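Local atomic coordinates of glycogen synthase (Cyanobacterium sp. CLg1, PDB entry 6GNF), a protein that belongs to the glycogen and starch synthase family, has the two-domain GT-B fold, and holds ADP and a glycan in its interdomain cleft. Residues S35-L40 against K118-P123; T29-Y34 against T60-F65; F65-D70 against V108-T113. All blocks are in the same frame, centred on the assembly; numbering follows the deposited sequence.

Contact 1: S35-L40 against K118-P123; sequences SKTGGL and KKLYGP. With ADP (adenosine-5'-diphosphate), chain F; GLC (alpha-D-glucopyranose), chain D; AC1 (4,6-dideoxy-4-{[(1S,4R,5S,6S)-4,5,6-trihydroxy-3-(hydroxymethyl)cyclohex-2-en-1-yl]amino}-alpha-D-glucopyranose), chain B.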
loop_
_atom_site.group_PDB
_atom_site.type_symbol
_atom_site.label_atom_id
_atom_site.label_comp_id
_atom_site.label_asym_id
_atom_site.label_seq_id
_atom_site.Cartn_x
_atom_site.Cartn_y
_atom_site.Cartn_z
ATOM N N SER A 35 -5.559 6.496 -9.535
ATOM C CA SER A 35 -4.914 7.132 -8.413
ATOM C C SER A 35 -4.098 6.084 -7.652
ATOM O O SER A 35 -4.596 4.992 -7.379
ATOM C CB SER A 35 -5.994 7.759 -7.513
ATOM O OG SER A 35 -6.966 6.812 -7.107
ATOM N N LYS A 36 -2.879 6.431 -7.256
ATOM C CA LYS A 36 -1.948 5.469 -6.686
ATOM C C LYS A 36 -0.707 6.179 -6.177
ATOM O O LYS A 36 -0.123 6.983 -6.890
ATOM C CB LYS A 36 -1.538 4.477 -7.766
ATOM C CG LYS A 36 -0.374 3.541 -7.402
ATOM C CD LYS A 36 -0.419 2.224 -8.187
ATOM C CE LYS A 36 0.924 1.800 -8.782
ATOM N NZ LYS A 36 1.934 1.422 -7.758
ATOM N N THR A 37 -0.330 5.881 -4.936
ATOM C CA THR A 37 0.904 6.372 -4.304
ATOM C C THR A 37 1.739 5.154 -3.865
ATOM O O THR A 37 2.818 5.298 -3.286
ATOM C CB THR A 37 0.593 7.229 -3.050
ATOM O OG1 THR A 37 0.080 6.399 -1.980
ATOM C CG2 THR A 37 -0.394 8.355 -3.367
ATOM N N GLY A 38 1.195 3.966 -4.116
ATOM C CA GLY A 38 1.795 2.743 -3.604
ATOM C C GLY A 38 0.888 1.530 -3.759
ATOM O O GLY A 38 -0.017 1.521 -4.581
ATOM N N GLY A 39 1.097 0.542 -2.893
ATOM C CA GLY A 39 0.416 -0.735 -2.981
ATOM C C GLY A 39 -1.073 -0.721 -2.745
ATOM O O GLY A 39 -1.767 -1.601 -3.236
ATOM N N LEU A 40 -1.584 0.238 -1.975
ATOM C CA LEU A 40 -3.021 0.309 -1.726
ATOM C C LEU A 40 -3.813 0.341 -3.032
ATOM O O LEU A 40 -4.773 -0.398 -3.214
ATOM C CB LEU A 40 -3.363 1.549 -0.896
ATOM C CG LEU A 40 -4.851 1.895 -0.759
ATOM C CD1 LEU A 40 -5.626 0.751 -0.115
ATOM C CD2 LEU A 40 -5.011 3.158 0.054
ATOM N N LYS A 118 -1.018 13.285 -8.307
ATOM C CA LYS A 118 0.032 13.756 -7.402
ATOM C C LYS A 118 -0.612 14.524 -6.260
ATOM O O LYS A 118 -1.678 15.129 -6.434
ATOM C CB LYS A 118 1.036 14.661 -8.131
ATOM C CG LYS A 118 1.196 14.373 -9.617
ATOM C CD LYS A 118 2.494 14.925 -10.179
ATOM C CE LYS A 118 3.654 13.977 -9.921
ATOM N NZ LYS A 118 4.850 14.376 -10.705
ATOM N N LYS A 119 0.027 14.483 -5.093
ATOM C CA LYS A 119 -0.414 15.259 -3.931
ATOM C C LYS A 119 -1.854 14.926 -3.517
ATOM O O LYS A 119 -2.703 15.812 -3.363
ATOM C CB LYS A 119 -0.242 16.759 -4.204
ATOM C CG LYS A 119 1.199 17.146 -4.500
ATOM C CD LYS A 119 1.296 18.462 -5.246
ATOM C CE LYS A 119 2.712 18.690 -5.741
ATOM N NZ LYS A 119 2.844 19.963 -6.503
ATOM N N LEU A 120 -2.109 13.631 -3.354
ATOM C CA LEU A 120 -3.386 13.137 -2.844
ATOM C C LEU A 120 -3.604 13.529 -1.369
ATOM O O LEU A 120 -4.703 13.937 -0.992
ATOM C CB LEU A 120 -3.480 11.606 -2.981
ATOM C CG LEU A 120 -3.893 11.019 -4.338
ATOM C CD1 LEU A 120 -2.976 11.453 -5.478
ATOM C CD2 LEU A 120 -3.940 9.502 -4.242
ATOM N N TYR A 121 -2.554 13.411 -0.551
ATOM C CA TYR A 121 -2.668 13.582 0.909
ATOM C C TYR A 121 -2.117 14.913 1.436
ATOM O O TYR A 121 -2.452 15.321 2.551
ATOM C CB TYR A 121 -1.994 12.407 1.630
ATOM C CG TYR A 121 -2.514 11.070 1.156
ATOM C CD1 TYR A 121 -3.817 10.663 1.434
ATOM C CD2 TYR A 121 -1.717 10.222 0.399
ATOM C CE1 TYR A 121 -4.308 9.448 0.974
ATOM C CE2 TYR A 121 -2.199 9.006 -0.053
ATOM C CZ TYR A 121 -3.494 8.624 0.231
ATOM O OH TYR A 121 -3.947 7.411 -0.233
ATOM N N GLY A 122 -1.280 15.583 0.646
ATOM C CA GLY A 122 -0.744 16.894 1.015
ATOM C C GLY A 122 0.138 17.492 -0.070
ATOM O O GLY A 122 0.431 16.834 -1.063
ATOM N N PRO A 123 0.567 18.752 0.108
ATOM C CA PRO A 123 1.393 19.433 -0.899
ATOM C C PRO A 123 2.851 18.929 -0.972
ATOM O O PRO A 123 3.358 18.681 -2.066
ATOM C CB PRO A 123 1.330 20.907 -0.469
ATOM C CG PRO A 123 1.039 20.881 0.992
ATOM C CD PRO A 123 0.289 19.608 1.279
HETATM P PB ADP F . 4.220 0.486 -0.439
HETATM O O1B ADP F . 4.489 0.264 1.027
HETATM O O2B ADP F . 2.799 0.195 -0.838
HETATM O O3B ADP F . 4.791 1.774 -0.967
HETATM P PA ADP F . 4.536 -1.931 -1.978
HETATM O O1A ADP F . 3.332 -2.571 -1.300
HETATM O O2A ADP F . 5.749 -2.766 -2.365
HETATM O O3A ADP F . 5.105 -0.681 -1.119
HETATM O "O5'" ADP F . 4.027 -1.171 -3.311
HETATM C "C5'" ADP F . 4.780 -0.106 -3.902
HETATM C "C4'" ADP F . 4.567 -0.166 -5.410
HETATM O "O4'" ADP F . 5.026 1.018 -6.067
HETATM C "C3'" ADP F . 5.344 -1.319 -6.010
HETATM O "O3'" ADP F . 4.496 -1.966 -6.964
HETATM C "C2'" ADP F . 6.555 -0.676 -6.649
HETATM O "O2'" ADP F . 6.897 -1.407 -7.822
HETATM C "C1'" ADP F . 6.103 0.739 -6.964
HETATM N N9 ADP F . 7.115 1.817 -6.790
HETATM C C8 ADP F . 7.574 2.314 -5.622
HETATM N N7 ADP F . 8.468 3.319 -5.831
HETATM C C5 ADP F . 8.580 3.485 -7.160
HETATM C C6 ADP F . 9.340 4.362 -8.075
HETATM N N6 ADP F . 10.189 5.295 -7.602
HETATM N N1 ADP F . 9.166 4.202 -9.404
HETATM C C2 ADP F . 8.333 3.280 -9.913
HETATM N N3 ADP F . 7.610 2.452 -9.136
HETATM C C4 ADP F . 7.682 2.502 -7.784
HETATM C C1 GLC D . 0.210 9.582 3.871
HETATM C C2 GLC D . -1.147 8.897 4.095
HETATM C C3 GLC D . -0.962 7.382 4.093
HETATM C C4 GLC D . -0.288 6.942 2.795
HETATM C C5 GLC D . 1.067 7.652 2.683
HETATM C C6 GLC D . 1.891 7.240 1.454
HETATM O O2 GLC D . -1.723 9.288 5.347
HETATM O O3 GLC D . -2.206 6.703 4.261
HETATM O O4 GLC D . -0.150 5.517 2.834
HETATM O O5 GLC D . 0.843 9.072 2.683
HETATM O O6 GLC D . 1.226 7.560 0.221
HETATM C C1 AC1 B . -0.749 4.836 1.732
HETATM O O2 AC1 B . -2.431 4.051 3.310
HETATM C C2 AC1 B . -1.548 3.637 2.248
HETATM C C4A AC1 B . 1.205 -3.136 1.513
HETATM C C3 AC1 B . -0.633 2.504 2.717
HETATM O O3 AC1 B . -1.470 1.379 3.000
HETATM C C4 AC1 B . 0.436 2.154 1.657
HETATM N N4A AC1 B . 1.354 1.056 2.040
HETATM C C5 AC1 B . 1.195 3.452 1.344
HETATM O O5 AC1 B . 0.283 4.426 0.822
HETATM C C6 AC1 B . 2.301 3.269 0.317
HETATM C C1B AC1 B . 0.954 -0.302 2.418
HETATM C C2B AC1 B . 2.122 -1.233 2.858
HETATM O O2B AC1 B . 3.375 -0.565 2.976
HETATM C C3B AC1 B . 2.436 -2.399 1.948
HETATM O O3B AC1 B . 3.260 -3.330 2.650
HETATM O O4 AC1 B . 1.626 -4.064 0.507
HETATM C C5B AC1 B . 0.175 -2.183 0.964
HETATM C C7B AC1 B . 0.102 -0.915 1.334
HETATM C C6B AC1 B . -0.835 -2.710 -0.005
HETATM O O6B AC1 B . -1.534 -3.765 0.659
#
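T37 meets both L120 and Y121 through one methyl group. CG2 of T37 lies 3.8 Å from CD2 of L120 and 3.8 Å from CE2 of Y121. The loop S35-L40 carries the KTGGL sequence, the glycine-rich signature of glycogen and starch synthases, and it leads into helix 39-54 of the first GT-B domain. The T37 side chain crosses both partners at a slant and works in two directions. With chi1 at 70°, OG1 sits between the backbone N and the carbonyl carbon, while CG2 lies beside the backbone N and goes to the hydrophobic side. OG1 points at the edge of the Y121 ring, in its plane, and accepts a 2.7 Å hydrogen bond from O6 of GLC.

The Y121 ring is a plate between sugar and protein. C2 of GLC lies 3.9 Å above one face, shifted toward the rim. CB of L120, the preceding residue, lies over the centre of the other face. The ring therefore forms a wall of the glycan pocket.

Further along, the loop turns to ADP, with K36 NZ 3.5 Å from O4' of the nucleotide. At G39 the backbone N donates to O2B of ADP over 2.7 Å, with an N-H...O angle of 155°.

The second shell fixes these groups. N117 OD1 binds K36 N and so ties down the loop itself. H173 packs against the Y121 ring. T29 OG1 binds Y121 OH, and E30 OE2 is hydrogen-bonded to both T37 OG1 and Y121 OH.

Contact 2: T29-Y34 against T60-F65; sequences TEVAPY and TVAPRF. With SO4 (sulfate ion), chain G.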
loop_
_atom_site.group_PDB
_atom_site.type_symbol
_atom_site.label_atom_id
_atom_site.label_comp_id
_atom_site.label_asym_id
_atom_site.label_seq_id
_atom_site.Cartn_x
_atom_site.Cartn_y
_atom_site.Cartn_z
ATOM N N THR A 29 -9.006 5.814 -0.842
ATOM C CA THR A 29 -8.475 7.031 -1.452
ATOM C C THR A 29 -7.778 6.755 -2.779
ATOM O O THR A 29 -7.519 7.683 -3.521
ATOM C CB THR A 29 -7.459 7.704 -0.516
ATOM O OG1 THR A 29 -6.555 6.702 -0.027
ATOM C CG2 THR A 29 -8.162 8.308 0.654
ATOM N N GLU A 30 -7.446 5.489 -3.047
ATOM C CA GLU A 30 -6.637 5.135 -4.206
ATOM C C GLU A 30 -7.244 3.964 -4.956
ATOM O O GLU A 30 -7.596 2.961 -4.344
ATOM C CB GLU A 30 -5.247 4.692 -3.761
ATOM C CG GLU A 30 -4.305 5.800 -3.360
ATOM C CD GLU A 30 -2.942 5.276 -2.923
ATOM O OE1 GLU A 30 -2.438 4.269 -3.483
ATOM O OE2 GLU A 30 -2.376 5.897 -1.999
ATOM N N VAL A 31 -7.292 4.074 -6.281
ATOM C CA VAL A 31 -7.632 2.943 -7.153
ATOM C C VAL A 31 -6.757 3.022 -8.402
ATOM O O VAL A 31 -6.938 3.902 -9.234
ATOM C CB VAL A 31 -9.120 2.957 -7.593
ATOM C CG1 VAL A 31 -9.419 1.744 -8.463
ATOM C CG2 VAL A 31 -10.050 2.978 -6.393
ATOM N N ALA A 32 -5.799 2.112 -8.522
ATOM C CA ALA A 32 -4.943 2.085 -9.702
ATOM C C ALA A 32 -5.783 1.706 -10.912
ATOM O O ALA A 32 -6.764 0.982 -10.780
ATOM C CB ALA A 32 -3.806 1.082 -9.522
ATOM N N PRO A 33 -5.410 2.202 -12.106
ATOM C CA PRO A 33 -4.299 3.107 -12.393
ATOM C C PRO A 33 -4.684 4.589 -12.306
ATOM O O PRO A 33 -3.884 5.453 -12.597
ATOM C CB PRO A 33 -3.928 2.732 -13.827
ATOM C CG PRO A 33 -5.230 2.329 -14.448
ATOM C CD PRO A 33 -6.108 1.801 -13.341
ATOM N N TYR A 34 -5.868 4.892 -11.800
ATOM C CA TYR A 34 -6.377 6.263 -11.797
ATOM C C TYR A 34 -5.648 7.081 -10.725
ATOM O O TYR A 34 -5.229 8.215 -10.946
ATOM C CB TYR A 34 -7.867 6.242 -11.466
ATOM C CG TYR A 34 -8.720 5.415 -12.407
ATOM C CD1 TYR A 34 -9.295 5.997 -13.539
ATOM C CD2 TYR A 34 -8.972 4.061 -12.162
ATOM C CE1 TYR A 34 -10.083 5.257 -14.403
ATOM C CE2 TYR A 34 -9.756 3.314 -13.022
ATOM C CZ TYR A 34 -10.314 3.915 -14.144
ATOM O OH TYR A 34 -11.112 3.212 -15.030
ATOM N N THR A 60 -15.971 0.160 -6.655
ATOM C CA THR A 60 -15.062 0.923 -5.816
ATOM C C THR A 60 -15.589 2.347 -5.749
ATOM O O THR A 60 -16.241 2.839 -6.684
ATOM C CB THR A 60 -13.621 0.962 -6.362
ATOM O OG1 THR A 60 -13.603 1.744 -7.566
ATOM C CG2 THR A 60 -13.093 -0.457 -6.611
ATOM N N VAL A 61 -15.345 2.989 -4.614
ATOM C CA VAL A 61 -15.673 4.390 -4.423
ATOM C C VAL A 61 -14.433 5.100 -3.936
ATOM O O VAL A 61 -13.821 4.669 -2.952
ATOM C CB VAL A 61 -16.778 4.587 -3.363
ATOM C CG1 VAL A 61 -17.137 6.060 -3.247
ATOM C CG2 VAL A 61 -18.005 3.765 -3.710
ATOM N N ALA A 62 -14.080 6.194 -4.612
ATOM C CA ALA A 62 -12.898 6.956 -4.245
ATOM C C ALA A 62 -13.059 8.386 -4.722
ATOM O O ALA A 62 -13.937 8.674 -5.530
ATOM C CB ALA A 62 -11.674 6.331 -4.874
ATOM N N PRO A 63 -12.202 9.296 -4.244
ATOM C CA PRO A 63 -12.328 10.692 -4.681
ATOM C C PRO A 63 -11.957 10.892 -6.136
ATOM O O PRO A 63 -11.094 10.191 -6.662
ATOM C CB PRO A 63 -11.327 11.434 -3.786
ATOM C CG PRO A 63 -11.157 10.547 -2.596
ATOM C CD PRO A 63 -11.238 9.154 -3.138
ATOM N N ARG A 64 -12.607 11.844 -6.791
ATOM C CA ARG A 64 -12.258 12.217 -8.162
ATOM C C ARG A 64 -11.152 13.273 -8.128
ATOM O O ARG A 64 -11.406 14.470 -8.148
ATOM C CB ARG A 64 -13.498 12.737 -8.898
ATOM C CG ARG A 64 -13.304 12.997 -10.383
ATOM C CD ARG A 64 -14.617 13.462 -10.981
ATOM N NE ARG A 64 -14.514 13.740 -12.403
ATOM C CZ ARG A 64 -14.662 14.928 -12.980
ATOM N NH1 ARG A 64 -14.920 16.025 -12.283
ATOM N NH2 ARG A 64 -14.544 15.013 -14.292
ATOM N N PHE A 65 -9.910 12.810 -8.064
ATOM C CA PHE A 65 -8.749 13.698 -7.973
ATOM C C PHE A 65 -8.415 14.324 -9.305
ATOM O O PHE A 65 -7.827 15.401 -9.345
ATOM C CB PHE A 65 -7.532 12.949 -7.433
ATOM C CG PHE A 65 -7.647 12.568 -5.983
ATOM C CD1 PHE A 65 -7.790 13.547 -5.006
ATOM C CD2 PHE A 65 -7.590 11.244 -5.589
ATOM C CE1 PHE A 65 -7.890 13.202 -3.668
ATOM C CE2 PHE A 65 -7.686 10.895 -4.251
ATOM C CZ PHE A 65 -7.835 11.879 -3.293
HETATM S S SO4 G . -16.282 18.703 -14.886
HETATM O O1 SO4 G . -17.706 18.942 -14.535
HETATM O O2 SO4 G . -15.408 18.713 -13.686
HETATM O O3 SO4 G . -15.847 19.792 -15.788
HETATM O O4 SO4 G . -16.152 17.402 -15.581
HETATM O O HOH W 1 -9.144 8.169 -6.352
#
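V31 packs its CG2 methyl onto strand 57-63, where it touches A62 CB at 4.0 Å and T60 OG1 at 3.9 Å. Its chi1 of -179° puts CG1 anti to the backbone N and turns CG2 to the strand. The V31 and T60 side chains cross at a slant, and the T60 hydroxyl contributes only packing here, since its hydrogen bond goes to H101 ND1. T29 adds backbone packing, with its CA 3.9 Å from CD of P63. The backbones of the two segments come nearest here: the CA atoms of T29 and A62 are 5.2 Å apart.

A second kind of contact joins a carbonyl to a ring edge. The T29 O atom lies in the plane of the F65 ring, 3.3 Å from CE2. Such an approach sets the oxygen against the weakly positive ring hydrogens. CB of P63 lies over one face of the same ring, offset toward the rim, so the ring is held from a face and from an edge.

Water makes the polar bridge. One molecule donates to P63 O at 2.8 Å and more weakly to T29 O, linking two buried carbonyls.

Charge appears at R64, whose extended chain leads away from T29-Y34. NH1 donates nearly straight to O2 of a sulfate at 3.1 Å, and NH2 to O4. The ion probably comes from the crystallisation liquor. D105 forms a salt bridge with NH1, and F92 adds a cation-pi contact.

Strands 23-27 and 57-63 are parallel neighbours joined through helix 39-54. A loop leaving the first strand and folding over the end of the second is typical of the beta-alpha-beta unit of a Rossmann-like domain.

Contact 3: F65-D70 against V108-T113; sequences FDQYED and VYLSKT. With SO4 (sulfate ion), chain G.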
loop_
_atom_site.group_PDB
_atom_site.type_symbol
_atom_site.label_atom_id
_atom_site.label_comp_id
_atom_site.label_asym_id
_atom_site.label_seq_id
_atom_site.Cartn_x
_atom_site.Cartn_y
_atom_site.Cartn_z
ATOM N N PHE A 65 -9.910 12.810 -8.064
ATOM C CA PHE A 65 -8.749 13.698 -7.973
ATOM C C PHE A 65 -8.415 14.324 -9.305
ATOM O O PHE A 65 -7.827 15.401 -9.345
ATOM C CB PHE A 65 -7.532 12.949 -7.433
ATOM C CG PHE A 65 -7.647 12.568 -5.983
ATOM C CD1 PHE A 65 -7.790 13.547 -5.006
ATOM C CD2 PHE A 65 -7.590 11.244 -5.589
ATOM C CE1 PHE A 65 -7.890 13.202 -3.668
ATOM C CE2 PHE A 65 -7.686 10.895 -4.251
ATOM C CZ PHE A 65 -7.835 11.879 -3.293
ATOM N N ASP A 66 -8.780 13.643 -10.390
ATOM C CA ASP A 66 -8.603 14.165 -11.743
ATOM C C ASP A 66 -9.835 13.916 -12.588
ATOM O O ASP A 66 -10.719 13.161 -12.206
ATOM C CB ASP A 66 -7.386 13.510 -12.408
ATOM C CG ASP A 66 -6.076 13.979 -11.804
ATOM O OD1 ASP A 66 -5.555 14.989 -12.325
ATOM O OD2 ASP A 66 -5.601 13.396 -10.800
ATOM N N GLN A 67 -9.890 14.569 -13.740
ATOM C CA GLN A 67 -11.003 14.399 -14.653
ATOM C C GLN A 67 -10.779 13.166 -15.514
ATOM O O GLN A 67 -10.411 13.290 -16.673
ATOM C CB GLN A 67 -11.162 15.654 -15.507
ATOM C CG GLN A 67 -11.428 16.886 -14.667
ATOM C CD GLN A 67 -11.761 18.097 -15.503
ATOM O OE1 GLN A 67 -10.992 18.489 -16.369
ATOM N NE2 GLN A 67 -12.914 18.710 -15.237
ATOM N N TYR A 68 -11.039 11.987 -14.953
ATOM C CA TYR A 68 -10.731 10.726 -15.630
ATOM C C TYR A 68 -11.548 10.609 -16.901
ATOM O O TYR A 68 -12.762 10.794 -16.866
ATOM C CB TYR A 68 -11.007 9.536 -14.714
ATOM C CG TYR A 68 -10.351 9.668 -13.357
ATOM C CD1 TYR A 68 -8.988 9.890 -13.248
ATOM C CD2 TYR A 68 -11.098 9.577 -12.185
ATOM C CE1 TYR A 68 -8.376 10.013 -12.011
ATOM C CE2 TYR A 68 -10.496 9.704 -10.947
ATOM C CZ TYR A 68 -9.134 9.920 -10.865
ATOM O OH TYR A 68 -8.553 10.043 -9.619
ATOM N N GLU A 69 -10.884 10.295 -18.007
ATOM C CA GLU A 69 -11.509 10.367 -19.332
ATOM C C GLU A 69 -12.639 9.373 -19.558
ATOM O O GLU A 69 -13.587 9.678 -20.263
ATOM C CB GLU A 69 -10.460 10.180 -20.429
ATOM C CG GLU A 69 -9.538 11.377 -20.593
ATOM C CD GLU A 69 -8.902 11.444 -21.966
ATOM O OE1 GLU A 69 -9.206 12.395 -22.721
ATOM O OE2 GLU A 69 -8.104 10.541 -22.299
ATOM N N ASP A 70 -12.552 8.204 -18.936
ATOM C CA ASP A 70 -13.550 7.156 -19.131
ATOM C C ASP A 70 -14.742 7.250 -18.157
ATOM O O ASP A 70 -15.603 6.371 -18.152
ATOM C CB ASP A 70 -12.894 5.770 -19.027
ATOM C CG ASP A 70 -12.283 5.501 -17.660
ATOM O OD1 ASP A 70 -12.189 6.453 -16.864
ATOM O OD2 ASP A 70 -11.828 4.357 -17.429
ATOM N N VAL A 108 -12.773 20.243 -3.336
ATOM C CA VAL A 108 -11.648 19.972 -2.449
ATOM C C VAL A 108 -10.835 18.761 -2.875
ATOM O O VAL A 108 -9.760 18.558 -2.330
ATOM C CB VAL A 108 -12.074 19.778 -0.964
ATOM C CG1 VAL A 108 -12.893 20.961 -0.483
ATOM C CG2 VAL A 108 -12.843 18.478 -0.759
ATOM N N TYR A 109 -11.369 17.928 -3.772
ATOM C CA TYR A 109 -10.604 16.812 -4.316
ATOM C C TYR A 109 -9.927 17.183 -5.624
ATOM O O TYR A 109 -8.759 16.861 -5.817
ATOM C CB TYR A 109 -11.484 15.589 -4.554
ATOM C CG TYR A 109 -12.185 15.053 -3.341
ATOM C CD1 TYR A 109 -11.499 14.815 -2.156
ATOM C CD2 TYR A 109 -13.539 14.745 -3.382
ATOM C CE1 TYR A 109 -12.148 14.318 -1.044
ATOM C CE2 TYR A 109 -14.191 14.244 -2.275
ATOM C CZ TYR A 109 -13.487 14.032 -1.107
ATOM O OH TYR A 109 -14.134 13.545 -0.006
ATOM N N LEU A 110 -10.655 17.850 -6.513
ATOM C CA LEU A 110 -10.170 18.072 -7.869
ATOM C C LEU A 110 -9.131 19.174 -7.936
ATOM O O LEU A 110 -8.058 18.997 -8.520
ATOM C CB LEU A 110 -11.336 18.433 -8.792
ATOM C CG LEU A 110 -11.052 18.436 -10.292
ATOM C CD1 LEU A 110 -10.723 17.039 -10.776
ATOM C CD2 LEU A 110 -12.246 18.996 -11.051
ATOM N N SER A 111 -9.459 20.306 -7.327
ATOM C CA SER A 111 -8.701 21.544 -7.506
ATOM C C SER A 111 -7.557 21.766 -6.494
ATOM O O SER A 111 -7.063 22.896 -6.362
ATOM C CB SER A 111 -9.672 22.733 -7.468
ATOM O OG SER A 111 -10.302 22.807 -6.199
ATOM N N LYS A 112 -7.114 20.705 -5.812
ATOM C CA LYS A 112 -5.936 20.794 -4.933
ATOM C C LYS A 112 -4.659 21.093 -5.735
ATOM O O LYS A 112 -3.816 21.900 -5.320
ATOM C CB LYS A 112 -5.759 19.510 -4.115
ATOM C CG LYS A 112 -6.780 19.345 -3.004
ATOM C CD LYS A 112 -6.642 20.429 -1.942
ATOM C CE LYS A 112 -7.433 20.101 -0.685
ATOM N NZ LYS A 112 -7.203 21.105 0.389
ATOM N N THR A 113 -4.539 20.454 -6.897
ATOM C CA THR A 113 -3.414 20.673 -7.795
ATOM C C THR A 113 -3.853 20.382 -9.240
ATOM O O THR A 113 -4.696 19.503 -9.464
ATOM C CB THR A 113 -2.198 19.793 -7.389
ATOM O OG1 THR A 113 -1.084 20.071 -8.247
ATOM C CG2 THR A 113 -2.538 18.295 -7.447
HETATM S S SO4 G . -16.282 18.703 -14.886
HETATM O O1 SO4 G . -17.706 18.942 -14.535
HETATM O O2 SO4 G . -15.408 18.713 -13.686
HETATM O O3 SO4 G . -15.847 19.792 -15.788
HETATM O O4 SO4 G . -16.152 17.402 -15.581
#
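F65 turns the edge of its ring to the backbone of Y109: CD1 lies 3.5 Å from Y109 O, which is near the ring plane. The next ring atom, CE1 of F65, comes obliquely to the Y109 ring, 4.2 Å from its CD1.

The F65 carbonyl and the next two residues rest on L110. Its CD1 methyl touches F65 O at 3.6 Å and D66 CA at 3.7 Å. A chi1 of -169° puts CG of L110 anti to the backbone N, which brings the end of the side chain to the F65-Q67 backbone. The D66 carboxylate looks elsewhere, with OD2 bonded to N117 N.

Q67 crosses L110 at about a right angle, its CG 4.0 Å from CD1. The side chain runs on extended to the sulfate, where its amide NE2 gives a weak hydrogen bond to O2. Q67 also centres an inverse gamma turn, and D66 O lies over the centre of the Y68 ring.

The loop joins strand 57-63 to strand 72-82, and the short helix 107-110 follows strand 99-105. Y109 lies against helix 132-144, packing on M138 and L139 and bonding through OH to R135 O.

All three contacts belong to the first domain. Contact 2 is its buried core: all its touching residues are enclosed, and it is made of apolar packing, a carbonyl at a ring edge and one bridging water. Contact 1 is also largely buried but lines the ligand cleft, so polar groups face sugar and nucleotide. Contact 3 is only partly buried, with Q67 exposed. The loop 29-34 serves contacts 1 and 2, since E30 lies behind the glycan wall while V31 packs on the strand. F65 is shared by contacts 2 and 3, and L120 of contact 1 packs on it too. The sulfate belongs to the outer side, reached by R64 and Q67, away from ADP.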